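Long-range contact in YohF (Salmonella typhimurium, PDB 6WON), which probably acts as an oxidoreductase of the short-chain dehydrogenase/reductase family, thought to be an acetoin dehydrogenase: residues 125-129 against 173-178. Numbering follows the deposited sequence.
Sequences ARHMI and LIEHHI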
loop_
_atom_site.group_PDB
_atom_site.type_symbol
_atom_site.label_atom_id
_atom_site.label_comp_id
_atom_site.label_asym_id
_atom_site.label_seq_id
_atom_site.Cartn_x
_atom_site.Cartn_y
_atom_site.Cartn_z
ATOM N N ALA B 125 4.793 24.899 12.026
ATOM C CA ALA B 125 3.567 24.488 12.705
ATOM C C ALA B 125 3.342 25.297 13.983
ATOM O O ALA B 125 2.200 25.662 14.301
ATOM C CB ALA B 125 3.623 22.991 13.007
ATOM N N ARG B 126 4.418 25.612 14.710
ATOM C CA ARG B 126 4.285 26.470 15.889
ATOM C C ARG B 126 3.675 27.819 15.528
ATOM O O ARG B 126 2.835 28.347 16.267
ATOM C CB ARG B 126 5.647 26.673 16.564
ATOM C CG ARG B 126 6.076 25.534 17.476
ATOM C CD ARG B 126 7.590 25.556 17.722
ATOM N NE ARG B 126 8.092 24.276 18.230
ATOM C CZ ARG B 126 9.356 23.860 18.127
ATOM N NH1 ARG B 126 10.277 24.610 17.523
ATOM N NH2 ARG B 126 9.702 22.677 18.625
ATOM N N HIS B 127 4.088 28.400 14.400
ATOM C CA HIS B 127 3.521 29.687 14.007
ATOM C C HIS B 127 2.073 29.532 13.570
ATOM O O HIS B 127 1.233 30.388 13.872
ATOM C CB HIS B 127 4.353 30.325 12.898
ATOM C CG HIS B 127 5.615 30.962 13.389
ATOM N ND1 HIS B 127 5.694 32.302 13.714
ATOM C CD2 HIS B 127 6.840 30.440 13.639
ATOM C CE1 HIS B 127 6.916 32.579 14.136
ATOM N NE2 HIS B 127 7.634 31.469 14.093
ATOM N N MET B 128 1.766 28.449 12.851
ATOM C CA MET B 128 0.400 28.228 12.386
ATOM C C MET B 128 -0.558 28.066 13.555
ATOM O O MET B 128 -1.690 28.563 13.517
ATOM C CB MET B 128 0.342 26.988 11.492
ATOM C CG MET B 128 1.029 27.162 10.143
ATOM S SD MET B 128 1.179 25.573 9.335
ATOM C CE MET B 128 1.991 26.050 7.798
ATOM N N ILE B 129 -0.123 27.359 14.598
ATOM C CA ILE B 129 -0.962 27.181 15.776
ATOM C C ILE B 129 -1.200 28.518 16.452
ATOM O O ILE B 129 -2.344 28.890 16.744
ATOM C CB ILE B 129 -0.322 26.171 16.740
ATOM C CG1 ILE B 129 -0.362 24.769 16.125
ATOM C CG2 ILE B 129 -1.015 26.235 18.093
ATOM C CD1 ILE B 129 0.594 23.792 16.785
ATOM N N LEU B 173 -1.747 17.439 13.960
ATOM C CA LEU B 173 -2.013 18.850 13.723
ATOM C C LEU B 173 -3.425 19.120 13.214
ATOM O O LEU B 173 -3.773 20.282 13.009
ATOM C CB LEU B 173 -0.985 19.421 12.737
ATOM C CG LEU B 173 0.479 19.274 13.170
ATOM C CD1 LEU B 173 1.422 19.726 12.067
ATOM C CD2 LEU B 173 0.743 20.055 14.460
ATOM N N ILE B 174 -4.251 18.085 13.030
ATOM C CA ILE B 174 -5.580 18.304 12.462
ATOM C C ILE B 174 -6.415 19.208 13.362
ATOM O O ILE B 174 -7.197 20.029 12.870
ATOM C CB ILE B 174 -6.279 16.953 12.170
ATOM C CG1 ILE B 174 -7.499 17.159 11.261
ATOM C CG2 ILE B 174 -6.702 16.230 13.442
ATOM C CD1 ILE B 174 -7.170 17.811 9.938
ATOM N N GLU B 175 -6.228 19.126 14.683
ATOM C CA GLU B 175 -7.030 19.946 15.582
ATOM C C GLU B 175 -6.765 21.436 15.389
ATOM O O GLU B 175 -7.623 22.252 15.736
ATOM C CB GLU B 175 -6.776 19.549 17.037
ATOM C CG GLU B 175 -5.434 20.025 17.589
ATOM C CD GLU B 175 -5.359 19.981 19.116
ATOM O OE1 GLU B 175 -4.771 19.023 19.655
ATOM O OE2 GLU B 175 -5.882 20.914 19.775
ATOM N N HIS B 176 -5.608 21.809 14.841
ATOM C CA HIS B 176 -5.303 23.202 14.538
ATOM C C HIS B 176 -5.648 23.571 13.100
ATOM O O HIS B 176 -5.214 24.624 12.619
ATOM C CB HIS B 176 -3.828 23.492 14.814
ATOM C CG HIS B 176 -3.353 22.997 16.145
ATOM N ND1 HIS B 176 -3.809 23.516 17.336
ATOM C CD2 HIS B 176 -2.465 22.025 16.472
ATOM C CE1 HIS B 176 -3.220 22.889 18.341
ATOM N NE2 HIS B 176 -2.394 21.985 17.844
ATOM N N HIS B 177 -6.409 22.725 12.408
ATOM C CA HIS B 177 -6.782 22.956 11.016
ATOM C C HIS B 177 -5.543 23.089 10.127
ATOM O O HIS B 177 -5.507 23.886 9.184
ATOM C CB HIS B 177 -7.702 24.168 10.894
ATOM C CG HIS B 177 -8.893 24.093 11.798
ATOM N ND1 HIS B 177 -9.986 23.297 11.523
ATOM C CD2 HIS B 177 -9.148 24.685 12.991
ATOM C CE1 HIS B 177 -10.871 23.414 12.499
ATOM N NE2 HIS B 177 -10.389 24.252 13.400
ATOM N N ILE B 178 -4.524 22.287 10.436
ATOM C CA ILE B 178 -3.327 22.155 9.612
ATOM C C ILE B 178 -3.429 20.837 8.848
ATOM O O ILE B 178 -3.480 19.757 9.452
ATOM C CB ILE B 178 -2.047 22.199 10.466
ATOM C CG1 ILE B 178 -1.906 23.561 11.160
ATOM C CG2 ILE B 178 -0.824 21.923 9.604
ATOM C CD1 ILE B 178 -0.917 23.569 12.327
HETATM O O HOH W 1 -4.685 27.120 13.678
#
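Ile129 and His176 meet because each first torsion sets its leading carbon anti to the carbonyl carbon: chi1 of -69° swings CG1 of Ile129 toward the loop, and chi1 of -48° turns the imidazole of His176 toward the helix. Ile129 CG1 then lies over one face of the ring, 3.6 Å from the centroid and 18° off the ring normal, a CH-pi contact. The extended chain carries Ile129 CD1 on to the CD2-NE2 side, 3.5 Å from His176 CD2, while CG2 reaches the ND1-CE1 side; the beta-branched isoleucine thus spreads its two arms over both sides of the flat ring. CG of Glu175 covers the opposite face, so the imidazole is sandwiched between aliphatic groups. Deeper in, CD1 of Ile178 fits between the helix residues, 3.7 Å from Met128 CB and 4.0 Å from Ile129 CG1, and the extended thioether chain of Met128 passes across Ile178 at a slant, SD resting near CG1. Ala125 is small enough to let Leu173 approach, CB to CD1 being 4.0 Å. No direct hydrogen bond crosses the contact; instead one water donates to His176 O at 2.8 Å and, weakly, to Met128 O, linking the two backbones. Within the loop, Leu173 O accepts from His176 N at 3.0 Å, and His177 takes a left-handed backbone conformation as the chain turns into the next strand. Met128 and Ile178 both touch Ile137 of strand 135-140, while Ile99 of a second subunit packs on Ala125 and Ile129. The arrangement joins the C-terminal part of helix 103-131 to the turn between helix 153-173 and strand 178-185, where two neighbouring beta-alpha-beta crossovers meet on one side of the parallel sheet in the Rossmann fold of short-chain dehydrogenases/reductases.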